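Petrobactin biosynthesis protein AsbB (Bacillus anthracis, PDB 3TO3) catalyses the ATP-dependent condensation of spermidine with citryl-spermidine intermediates during biosynthesis of the siderophore petrobactin. Local coordinates at residues 346-351 / 370-375; 432-437 / 462-467; 439-444 / 457-462. One frame throughout, in Å; residues are numbered along the deposited sequence. Where two conformers were deposited one is given.

Contact 1 of 3, residues 346-351 / 370-375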
loop_
_atom_site.group_PDB
_atom_site.type_symbol
_atom_site.label_atom_id
_atom_site.label_comp_id
_atom_site.label_asym_id
_atom_site.label_seq_id
_atom_site.Cartn_x
_atom_site.Cartn_y
_atom_site.Cartn_z
ATOM N N LEU B 346 -3.809 6.440 37.325
ATOM C CA LEU B 346 -2.909 6.181 36.189
ATOM C C LEU B 346 -3.159 4.766 35.693
ATOM O O LEU B 346 -2.913 3.829 36.432
ATOM C CB LEU B 346 -1.449 6.325 36.607
ATOM C CG LEU B 346 -1.032 7.696 37.128
ATOM C CD1 LEU B 346 0.438 7.669 37.404
ATOM C CD2 LEU B 346 -1.337 8.783 36.155
ATOM N N LEU B 347 -3.664 4.577 34.475
ATOM C CA LEU B 347 -3.937 3.194 34.072
ATOM C C LEU B 347 -2.575 2.612 33.687
ATOM O O LEU B 347 -1.950 3.024 32.697
ATOM C CB LEU B 347 -4.892 3.145 32.876
ATOM C CG LEU B 347 -6.238 3.818 33.106
ATOM C CD1 LEU B 347 -7.045 3.828 31.837
ATOM C CD2 LEU B 347 -7.004 3.098 34.261
ATOM N N LYS B 348 -2.134 1.619 34.448
ATOM C CA LYS B 348 -0.756 1.193 34.351
ATOM C C LYS B 348 -0.602 0.297 33.135
ATOM O O LYS B 348 -1.440 -0.582 32.918
ATOM C CB LYS B 348 -0.312 0.462 35.622
ATOM C CG LYS B 348 -0.224 1.336 36.876
ATOM C CD LYS B 348 0.307 0.514 38.076
ATOM C CE LYS B 348 -0.118 1.093 39.452
ATOM N NZ LYS B 348 -1.525 0.782 39.900
ATOM N N GLU B 349 0.469 0.505 32.364
ATOM C CA GLU B 349 0.783 -0.434 31.318
ATOM C C GLU B 349 1.712 -1.375 32.070
ATOM O O GLU B 349 2.909 -1.148 32.146
ATOM C CB GLU B 349 1.541 0.367 30.222
ATOM C CG GLU B 349 0.580 1.338 29.435
ATOM C CD GLU B 349 1.221 2.584 28.801
ATOM O OE1 GLU B 349 2.454 2.714 28.663
ATOM O OE2 GLU B 349 0.460 3.478 28.421
ATOM N N PHE B 350 1.168 -2.499 32.529
ATOM C CA PHE B 350 1.866 -3.235 33.569
ATOM C C PHE B 350 2.635 -4.437 33.031
ATOM O O PHE B 350 3.382 -5.106 33.756
ATOM C CB PHE B 350 0.904 -3.630 34.714
ATOM C CG PHE B 350 -0.206 -4.525 34.277
ATOM C CD1 PHE B 350 -1.411 -3.990 33.840
ATOM C CD2 PHE B 350 -0.039 -5.897 34.257
ATOM C CE1 PHE B 350 -2.427 -4.793 33.409
ATOM C CE2 PHE B 350 -1.057 -6.714 33.818
ATOM C CZ PHE B 350 -2.265 -6.159 33.395
ATOM N N SER B 351 2.466 -4.700 31.749
ATOM C CA SER B 351 3.171 -5.805 31.137
ATOM C C SER B 351 3.320 -5.575 29.639
ATOM O O SER B 351 2.511 -4.856 29.034
ATOM C CB SER B 351 2.410 -7.080 31.430
ATOM O OG SER B 351 3.172 -8.193 31.076
ATOM N N TRP B 370 -0.109 -4.570 27.781
ATOM C CA TRP B 370 -1.366 -4.748 28.514
ATOM C C TRP B 370 -1.564 -3.556 29.411
ATOM O O TRP B 370 -0.607 -3.037 29.952
ATOM C CB TRP B 370 -1.354 -6.006 29.357
ATOM C CG TRP B 370 -1.570 -7.273 28.626
ATOM C CD1 TRP B 370 -2.764 -7.870 28.398
ATOM C CD2 TRP B 370 -0.570 -8.147 28.055
ATOM N NE1 TRP B 370 -2.588 -9.060 27.736
ATOM C CE2 TRP B 370 -1.251 -9.248 27.492
ATOM C CE3 TRP B 370 0.827 -8.103 27.964
ATOM C CZ2 TRP B 370 -0.584 -10.305 26.829
ATOM C CZ3 TRP B 370 1.490 -9.158 27.315
ATOM C CH2 TRP B 370 0.773 -10.240 26.749
ATOM N N ARG B 371 -2.806 -3.107 29.568
ATOM C CA ARG B 371 -3.068 -1.934 30.401
ATOM C C ARG B 371 -4.265 -2.160 31.337
ATOM O O ARG B 371 -5.216 -2.857 30.959
ATOM C CB ARG B 371 -3.253 -0.701 29.513
ATOM C CG ARG B 371 -4.128 0.359 30.087
ATOM C CD ARG B 371 -3.842 1.718 29.454
ATOM N NE ARG B 371 -4.234 1.813 28.062
ATOM C CZ ARG B 371 -3.527 2.457 27.134
ATOM N NH1 ARG B 371 -2.389 3.050 27.446
ATOM N NH2 ARG B 371 -3.960 2.509 25.887
ATOM N N GLU B 372 -4.208 -1.603 32.553
ATOM C CA GLU B 372 -5.297 -1.769 33.533
ATOM C C GLU B 372 -6.614 -1.248 32.978
ATOM O O GLU B 372 -6.661 -0.160 32.399
ATOM C CB GLU B 372 -5.026 -0.989 34.830
ATOM C CG GLU B 372 -3.894 -1.479 35.675
ATOM C CD GLU B 372 -3.721 -0.628 36.936
ATOM O OE1 GLU B 372 -3.699 0.636 36.811
ATOM O OE2 GLU B 372 -3.616 -1.229 38.045
ATOM N N SER B 373 -7.684 -1.999 33.182
ATOM C CA SER B 373 -9.035 -1.538 32.836
ATOM C C SER B 373 -9.431 -0.393 33.734
ATOM O O SER B 373 -9.235 -0.475 34.939
ATOM C CB SER B 373 -10.043 -2.661 33.085
ATOM O OG SER B 373 -11.340 -2.240 32.705
ATOM N N VAL B 374 -10.007 0.661 33.176
ATOM C CA VAL B 374 -10.514 1.756 34.006
ATOM C C VAL B 374 -11.594 1.276 35.003
ATOM O O VAL B 374 -11.804 1.891 36.053
ATOM C CB VAL B 374 -11.097 2.895 33.152
ATOM C CG1 VAL B 374 -12.492 2.533 32.677
ATOM C CG2 VAL B 374 -11.148 4.163 33.951
ATOM N N HIS B 375 -12.261 0.171 34.695
ATOM C CA HIS B 375 -13.263 -0.387 35.621
ATOM C C HIS B 375 -12.721 -0.881 36.954
ATOM O O HIS B 375 -13.463 -0.976 37.920
ATOM C CB HIS B 375 -14.093 -1.474 34.945
ATOM C CG HIS B 375 -14.859 -0.966 33.771
ATOM N ND1 HIS B 375 -15.976 -0.175 33.907
ATOM C CD2 HIS B 375 -14.633 -1.083 32.443
ATOM C CE1 HIS B 375 -16.426 0.152 32.710
ATOM N NE2 HIS B 375 -15.626 -0.384 31.805
HETATM O O HOH W 1 -1.741 3.991 30.116
#
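Glu349 and Arg371 lie side by side and meet at their charged ends, where OE2 of Glu349 stands 3.0 Å from NH1 of Arg371. Only OE2 comes close, at the edge of the guanidinium, with the planes 59° apart. The arginine reaches it through a bend at chi3 (68°). One water ties that nitrogen to 346-351: it accepts from NH1 of Arg371 and donates to the carbonyl O of Leu347.

Glu372 grips Lys348 differently. The backbone N of Lys348 donates to OE1 of Glu372 over 3.0 Å, arriving from above the carboxylate plane, while the N of Glu372 returns a bond of 3.0 Å to the O of Lys348. The lysine side chain runs alongside the glutamate, and its NZ adds a weak salt bridge of 3.4 Å to OE2 of Glu372. Further along, Trp370 N donates to Ser351 O at 2.9 Å with a nearly straight N-H...O angle of 165°. Phe350 lays one ring face over CB of Trp370, its CZ 4.1 Å from that atom.

Second-shell groups fix these ends: the Phe460 backbone N reaches OE2 of Glu349, and the Tyr377 hydroxyl bonds OE1 of Glu372. Arg371 NH1 is salt-bridged to Asp459 of the magnesium site, and the arginine side chain lies about 4 Å from bound ATP (nearest atoms), so the hairpin of strands 345-355 and 367-371 carries it to the edge of the active site. Strand 297-306 flanks 367-371, strand 451-457 runs parallel to 345-355, and helices 208-219 and 315-333 pack against Phe350 and Leu346 respectively.

Contact 2 of 3, residues 432-437 / 462-467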
loop_
_atom_site.group_PDB
_atom_site.type_symbol
_atom_site.label_atom_id
_atom_site.label_comp_id
_atom_site.label_asym_id
_atom_site.label_seq_id
_atom_site.Cartn_x
_atom_site.Cartn_y
_atom_site.Cartn_z
ATOM N N HIS B 432 6.758 17.798 40.022
ATOM C CA HIS B 432 7.594 16.669 39.634
ATOM C C HIS B 432 8.507 16.757 38.404
ATOM O O HIS B 432 9.308 15.850 38.184
ATOM C CB HIS B 432 6.717 15.420 39.577
ATOM C CG HIS B 432 6.038 15.142 40.875
ATOM N ND1 HIS B 432 6.714 14.635 41.961
ATOM C CD2 HIS B 432 4.768 15.359 41.286
ATOM C CE1 HIS B 432 5.886 14.534 42.984
ATOM N NE2 HIS B 432 4.699 14.965 42.601
ATOM N N GLY B 433 8.419 17.847 37.641
ATOM C CA GLY B 433 9.059 17.919 36.329
ATOM C C GLY B 433 8.704 16.825 35.317
ATOM O O GLY B 433 9.519 16.436 34.489
ATOM N N ILE B 434 7.475 16.342 35.350
ATOM C CA ILE B 434 7.083 15.267 34.466
ATOM C C ILE B 434 5.913 15.722 33.588
ATOM O O ILE B 434 4.854 16.065 34.099
ATOM C CB ILE B 434 6.622 14.069 35.281
ATOM C CG1 ILE B 434 7.791 13.483 36.065
ATOM C CG2 ILE B 434 6.022 13.010 34.395
ATOM C CD1 ILE B 434 7.403 12.279 36.868
ATOM N N ALA B 435 6.084 15.732 32.269
ATOM C CA ALA B 435 4.960 16.112 31.423
ATOM C C ALA B 435 4.428 14.892 30.686
ATOM O O ALA B 435 5.083 14.335 29.812
ATOM C CB ALA B 435 5.358 17.181 30.473
ATOM N N LEU B 436 3.245 14.453 31.089
ATOM C CA LEU B 436 2.542 13.393 30.402
ATOM C C LEU B 436 1.996 14.044 29.165
ATOM O O LEU B 436 1.708 15.244 29.180
ATOM C CB LEU B 436 1.409 12.866 31.277
ATOM C CG LEU B 436 1.959 12.359 32.621
ATOM C CD1 LEU B 436 0.854 11.930 33.550
ATOM C CD2 LEU B 436 2.937 11.221 32.368
ATOM N N GLU B 437 1.834 13.265 28.103
ATOM C CA GLU B 437 1.253 13.820 26.909
ATOM C C GLU B 437 -0.238 13.909 27.241
ATOM O O GLU B 437 -0.936 12.934 27.479
ATOM C CB GLU B 437 1.472 12.869 25.753
ATOM C CG GLU B 437 1.514 13.515 24.391
ATOM C CD GLU B 437 1.482 12.474 23.267
ATOM O OE1 GLU B 437 1.426 12.882 22.087
ATOM O OE2 GLU B 437 1.504 11.252 23.567
ATOM N N GLU B 462 4.835 5.881 24.931
ATOM C CA GLU B 462 5.343 6.742 23.852
ATOM C C GLU B 462 5.539 8.234 24.161
ATOM O O GLU B 462 6.565 8.810 23.800
ATOM C CB GLU B 462 4.479 6.588 22.598
ATOM C CG GLU B 462 2.976 6.734 22.863
ATOM C CD GLU B 462 2.124 6.319 21.668
ATOM O OE1 GLU B 462 2.705 5.928 20.624
ATOM O OE2 GLU B 462 0.874 6.388 21.780
ATOM N N GLY B 463 4.552 8.842 24.822
ATOM C CA GLY B 463 4.441 10.293 24.897
ATOM C C GLY B 463 5.241 11.119 25.906
ATOM O O GLY B 463 5.698 12.232 25.613
ATOM N N LEU B 464 5.414 10.559 27.090
ATOM C CA LEU B 464 5.990 11.244 28.230
ATOM C C LEU B 464 7.350 11.947 28.006
ATOM O O LEU B 464 8.284 11.400 27.409
ATOM C CB LEU B 464 6.084 10.224 29.353
ATOM C CG LEU B 464 6.750 10.541 30.663
ATOM C CD1 LEU B 464 6.154 9.613 31.710
ATOM C CD2 LEU B 464 8.246 10.354 30.542
ATOM N N GLU B 465 7.428 13.182 28.481
ATOM C CA GLU B 465 8.680 13.902 28.583
ATOM C C GLU B 465 8.957 14.260 30.050
ATOM O O GLU B 465 8.033 14.397 30.851
ATOM C CB GLU B 465 8.639 15.161 27.716
ATOM C CG GLU B 465 8.547 14.844 26.234
ATOM C CD GLU B 465 8.667 16.070 25.321
ATOM O OE1 GLU B 465 8.767 17.211 25.812
ATOM O OE2 GLU B 465 8.663 15.881 24.090
ATOM N N PHE B 466 10.224 14.423 30.402
ATOM C CA PHE B 466 10.576 14.903 31.731
ATOM C C PHE B 466 11.838 15.762 31.723
ATOM O O PHE B 466 12.670 15.658 30.822
ATOM C CB PHE B 466 10.705 13.746 32.733
ATOM C CG PHE B 466 11.906 12.886 32.525
ATOM C CD1 PHE B 466 13.146 13.274 33.021
ATOM C CD2 PHE B 466 11.798 11.671 31.860
ATOM C CE1 PHE B 466 14.258 12.469 32.847
ATOM C CE2 PHE B 466 12.910 10.862 31.668
ATOM C CZ PHE B 466 14.141 11.261 32.169
ATOM N N TYR B 467 11.943 16.638 32.716
ATOM C CA TYR B 467 13.073 17.527 32.835
ATOM C C TYR B 467 13.807 17.134 34.106
ATOM O O TYR B 467 13.326 17.371 35.208
ATOM C CB TYR B 467 12.616 18.992 32.881
ATOM C CG TYR B 467 13.779 19.971 32.909
ATOM C CD1 TYR B 467 14.755 19.946 31.920
ATOM C CD2 TYR B 467 13.915 20.908 33.940
ATOM C CE1 TYR B 467 15.824 20.818 31.953
ATOM C CE2 TYR B 467 14.992 21.798 33.979
ATOM C CZ TYR B 467 15.938 21.750 32.982
ATOM O OH TYR B 467 17.020 22.621 33.012
#
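Ile434 and Ala435 pair with Phe466 and Glu465 in a short antiparallel bridge that sets one edge strand of a small three-stranded sheet, 434-435, 465-467 and 497-498. Strand 434-435 follows helix 410-432 directly, and Gly433, with a positive phi, is where the chain leaves that helix and turns into the strand.

Three backbone bonds define the register. Tyr467 N donates to Gly433 O over 3.0 Å. Ala435 and Glu465 form the hydrogen-bonded pair, with Ala435 N to Glu465 O at 2.8 Å and Glu465 N to Ala435 O at 2.9 Å. Ile434 and Phe466 form the neighbouring non-hydrogen-bonded pair, their CA atoms 4.5 Å apart.

Side chains add an apolar patch beyond the pairing. A methyl of Leu436, CD2, meets CD1 of Leu464 at 3.7 Å as the two side chains cross. Leu464 carries its CG anti to the backbone N (chi1 174°), which sends its branch to Leu436 and, more distantly, to CG2 of Ile434. Leu328 of helix 315-333 touches all three residues, and the ring of Phe466 packs edge-to-face with Trp327.

At the other end the contact becomes polar. The extended Glu437 places OE2 3.4 Å from CA of Gly463, where the lack of a side chain leaves room for the carboxylate. Glu437 OE2 also lies 5.2 Å from OE2 of Glu462, a poorly ordered ATP-binding residue. Like charges may be felt here; Glu462 has long, weak ion pairs with Lys299 and Arg285, and these and the nearby magnesium may offset them. The chemistry thus passes from an apolar, backbone-bonded strand pair to an acidic margin of the nucleotide pocket.

Contact 3 of 3, residues 439-444 / 457-462. With ATP (adenosine-5'-triphosphate), chain E.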
loop_
_atom_site.group_PDB
_atom_site.type_symbol
_atom_site.label_atom_id
_atom_site.label_comp_id
_atom_site.label_asym_id
_atom_site.label_seq_id
_atom_site.Cartn_x
_atom_site.Cartn_y
_atom_site.Cartn_z
ATOM N N HIS B 439 -2.906 15.314 25.558
ATOM C CA HIS B 439 -3.927 15.547 24.542
ATOM C C HIS B 439 -5.244 14.882 24.985
ATOM O O HIS B 439 -5.313 14.226 26.035
ATOM C CB HIS B 439 -3.505 14.979 23.184
ATOM C CG HIS B 439 -2.236 15.560 22.618
ATOM N ND1 HIS B 439 -1.122 14.791 22.354
ATOM C CD2 HIS B 439 -1.927 16.814 22.202
ATOM C CE1 HIS B 439 -0.174 15.546 21.823
ATOM N NE2 HIS B 439 -0.638 16.777 21.712
ATOM N N GLY B 440 -6.292 15.044 24.186
ATOM C CA GLY B 440 -7.613 14.585 24.578
ATOM C C GLY B 440 -7.810 13.086 24.737
ATOM O O GLY B 440 -8.615 12.649 25.568
ATOM N N GLN B 441 -7.079 12.299 23.955
ATOM C CA GLN B 441 -7.292 10.863 23.925
ATOM C C GLN B 441 -6.509 10.144 25.034
ATOM O O GLN B 441 -6.680 8.941 25.244
ATOM C CB GLN B 441 -6.930 10.308 22.539
ATOM C CG GLN B 441 -7.850 9.174 22.050
ATOM C CD GLN B 441 -7.247 7.774 22.252
ATOM O OE1 GLN B 441 -6.024 7.621 22.344
ATOM N NE2 GLN B 441 -8.109 6.750 22.320
ATOM N N ASN B 442 -5.657 10.881 25.748
ATOM C CA ASN B 442 -4.891 10.319 26.856
ATOM C C ASN B 442 -5.558 10.470 28.214
ATOM O O ASN B 442 -4.986 10.090 29.245
ATOM C CB ASN B 442 -3.513 10.966 26.934
ATOM C CG ASN B 442 -2.654 10.604 25.755
ATOM O OD1 ASN B 442 -1.720 11.329 25.398
ATOM N ND2 ASN B 442 -2.993 9.486 25.108
HETATM N N MSE B 443 -6.749 11.055 28.216
HETATM C CA MSE B 443 -7.353 11.496 29.449
HETATM C C MSE B 443 -8.780 11.002 29.516
HETATM O O MSE B 443 -9.512 11.018 28.528
HETATM C CB MSE B 443 -7.324 13.023 29.538
HETATM C CG MSE B 443 -5.937 13.615 29.697
HETATM SE SE MSE B 443 -5.882 15.604 29.603
HETATM C CE MSE B 443 -6.873 16.062 31.212
ATOM N N ILE B 444 -9.168 10.573 30.700
ATOM C CA ILE B 444 -10.507 10.083 30.947
ATOM C C ILE B 444 -11.107 10.821 32.122
ATOM O O ILE B 444 -10.549 10.791 33.213
ATOM C CB ILE B 444 -10.473 8.573 31.225
ATOM C CG1 ILE B 444 -9.865 7.865 30.011
ATOM C CG2 ILE B 444 -11.876 8.065 31.528
ATOM C CD1 ILE B 444 -9.793 6.377 30.130
ATOM N N LEU B 457 -5.408 8.849 33.554
ATOM C CA LEU B 457 -4.468 9.137 32.470
ATOM C C LEU B 457 -3.955 7.840 31.904
ATOM O O LEU B 457 -3.854 6.835 32.617
ATOM C CB LEU B 457 -3.314 10.003 32.967
ATOM C CG LEU B 457 -3.762 11.296 33.654
ATOM C CD1 LEU B 457 -2.742 11.733 34.672
ATOM C CD2 LEU B 457 -4.015 12.377 32.617
ATOM N N LYS B 458 -3.678 7.839 30.613
ATOM C CA LYS B 458 -3.189 6.633 29.952
ATOM C C LYS B 458 -2.224 7.013 28.838
ATOM O O LYS B 458 -2.034 8.206 28.575
ATOM C CB LYS B 458 -4.345 5.788 29.404
ATOM C CG LYS B 458 -5.319 6.520 28.448
ATOM C CD LYS B 458 -6.388 5.504 27.981
ATOM C CE LYS B 458 -7.303 6.051 26.853
ATOM N NZ LYS B 458 -6.559 6.248 25.560
ATOM N N ASP B 459 -1.670 5.984 28.183
ATOM C CA ASP B 459 -0.654 6.103 27.138
ATOM C C ASP B 459 0.608 6.874 27.543
ATOM O O ASP B 459 0.833 7.991 27.073
ATOM C CB ASP B 459 -1.254 6.687 25.852
ATOM C CG ASP B 459 -2.103 5.678 25.093
ATOM O OD1 ASP B 459 -1.731 4.484 25.053
ATOM O OD2 ASP B 459 -3.157 6.074 24.547
ATOM N N PHE B 460 1.380 6.291 28.457
ATOM C CA PHE B 460 2.713 6.764 28.903
ATOM C C PHE B 460 3.910 6.343 28.044
ATOM O O PHE B 460 4.890 7.068 27.908
ATOM C CB PHE B 460 2.938 6.321 30.355
ATOM C CG PHE B 460 1.724 6.519 31.202
ATOM C CD1 PHE B 460 1.088 7.750 31.207
ATOM C CD2 PHE B 460 1.163 5.466 31.913
ATOM C CE1 PHE B 460 -0.055 7.945 31.976
ATOM C CE2 PHE B 460 0.010 5.649 32.662
ATOM C CZ PHE B 460 -0.602 6.885 32.695
ATOM N N HIS B 461 3.838 5.144 27.492
ATOM C CA HIS B 461 5.020 4.535 26.965
ATOM C C HIS B 461 5.653 5.353 25.830
ATOM O O HIS B 461 6.881 5.422 25.723
ATOM C CB HIS B 461 4.724 3.094 26.543
ATOM C CG HIS B 461 3.898 2.995 25.308
ATOM N ND1 HIS B 461 2.525 3.143 25.316
ATOM C CD2 HIS B 461 4.247 2.786 24.018
ATOM C CE1 HIS B 461 2.063 3.019 24.086
ATOM N NE2 HIS B 461 3.089 2.808 23.277
ATOM N N GLU B 462 4.835 5.881 24.931
ATOM C CA GLU B 462 5.343 6.742 23.852
ATOM C C GLU B 462 5.539 8.234 24.161
ATOM O O GLU B 462 6.565 8.810 23.800
ATOM C CB GLU B 462 4.479 6.588 22.598
ATOM C CG GLU B 462 2.976 6.734 22.863
ATOM C CD GLU B 462 2.124 6.319 21.668
ATOM O OE1 GLU B 462 2.705 5.928 20.624
ATOM O OE2 GLU B 462 0.874 6.388 21.780
HETATM P PB ATP E . -2.952 5.109 20.869
HETATM O O1B ATP E . -3.125 3.782 20.174
HETATM O O2B ATP E . -1.485 5.429 20.986
HETATM O O3B ATP E . -3.637 5.054 22.283
HETATM P PA ATP E . -3.264 6.624 18.634
HETATM O O1A ATP E . -2.633 5.417 17.968
HETATM O O2A ATP E . -2.332 7.830 18.668
HETATM O O3A ATP E . -3.670 6.258 20.089
HETATM O "O5'" ATP E . -4.556 6.978 17.814
HETATM C "C5'" ATP E . -5.647 7.559 18.426
HETATM C "C4'" ATP E . -6.596 8.193 17.577
HETATM O "O4'" ATP E . -7.403 9.139 18.357
HETATM C "C3'" ATP E . -5.913 8.997 16.538
HETATM O "O3'" ATP E . -6.272 8.553 15.287
HETATM C "C2'" ATP E . -6.372 10.379 16.764
HETATM O "O2'" ATP E . -6.529 11.042 15.581
HETATM C "C1'" ATP E . -7.674 10.170 17.457
HETATM N N9 ATP E . -8.231 11.329 18.103
HETATM C C8 ATP E . -9.493 11.757 17.923
HETATM N N7 ATP E . -9.667 12.851 18.678
HETATM C C5 ATP E . -8.523 13.121 19.346
HETATM C C6 ATP E . -8.155 14.122 20.257
HETATM N N6 ATP E . -9.112 15.128 20.627
HETATM N N1 ATP E . -6.902 14.121 20.766
HETATM C C2 ATP E . -6.016 13.169 20.404
HETATM N N3 ATP E . -6.340 12.193 19.527
HETATM C C4 ATP E . -7.584 12.141 18.981
#
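Lys458 threads its side chain past Asn442 and Ile444 to end on the backbone of Gln441. From CB, the first torsion (chi1 55°) sets CG between the backbone N and the carbonyl carbon, beside the peptide of the opposing segment, with CG 3.7 Å from Asn442 O. CD passes across the CD1 methyl of Ile444 at 4.1 Å. CE comes 3.4 Å from Gln441 O, and a final bend at chi4 (68°) turns NZ onto that oxygen, 2.7 Å away, almost head-on to the carbonyl at 169°. NZ also makes a salt bridge with OD2 of the adjacent Asp459, at 3.6 Å, so the buried ammonium is shared between a carbonyl and a carboxylate.

The same residue is fixed at its root: Lys458 N donates to Asn442 O over 2.9 Å. One step back, Met443 (a selenomethionine) and Leu457 form an antiparallel non-hydrogen-bonded pair and lie side by side, CG of the first 3.7 Å from CD2 of the second.

These bonds lie beside the nucleotide site and probably help to position it. CB of Gln441 sits 3.6 Å from N3 of the ATP adenine, while OD1 of Asp459 is held in salt bridges by Arg371 and Lys299. Gln441, Asn442 and Asp459 contribute to the magnesium site seen with ATP, and Glu462 also binds ATP. A metal-binding Asn, then a beta hairpin (443-448 and 451-457), then an Asp-Phe pair resembles the order of the catalytic loop and DFG motif in protein kinases; the neighbouring IucA/IucC region belongs to the protein-kinase clan.

Contact 1 comes first along the chain, in the IucA/IucC region, and contacts 2 and 3 follow in the FhuF-like region, where the span between the segments of contact 2 encloses contact 3 and both share Glu462. Contacts 1 and 3, with centres about 11 Å apart, reach the same mixed sheet: a probable backbone hydrogen bond joins Leu347 to Leu457 across their two strands, and a salt bridge of 2.9 Å joins Arg371 NH1 to Asp459 OD1. Contact 2 belongs to a separate small sheet, about 11 Å from contact 3 and 18 Å from contact 1, centre to centre. Contact 3 thus links the two outer pairings at the ATP and magnesium site, which draws on both regions.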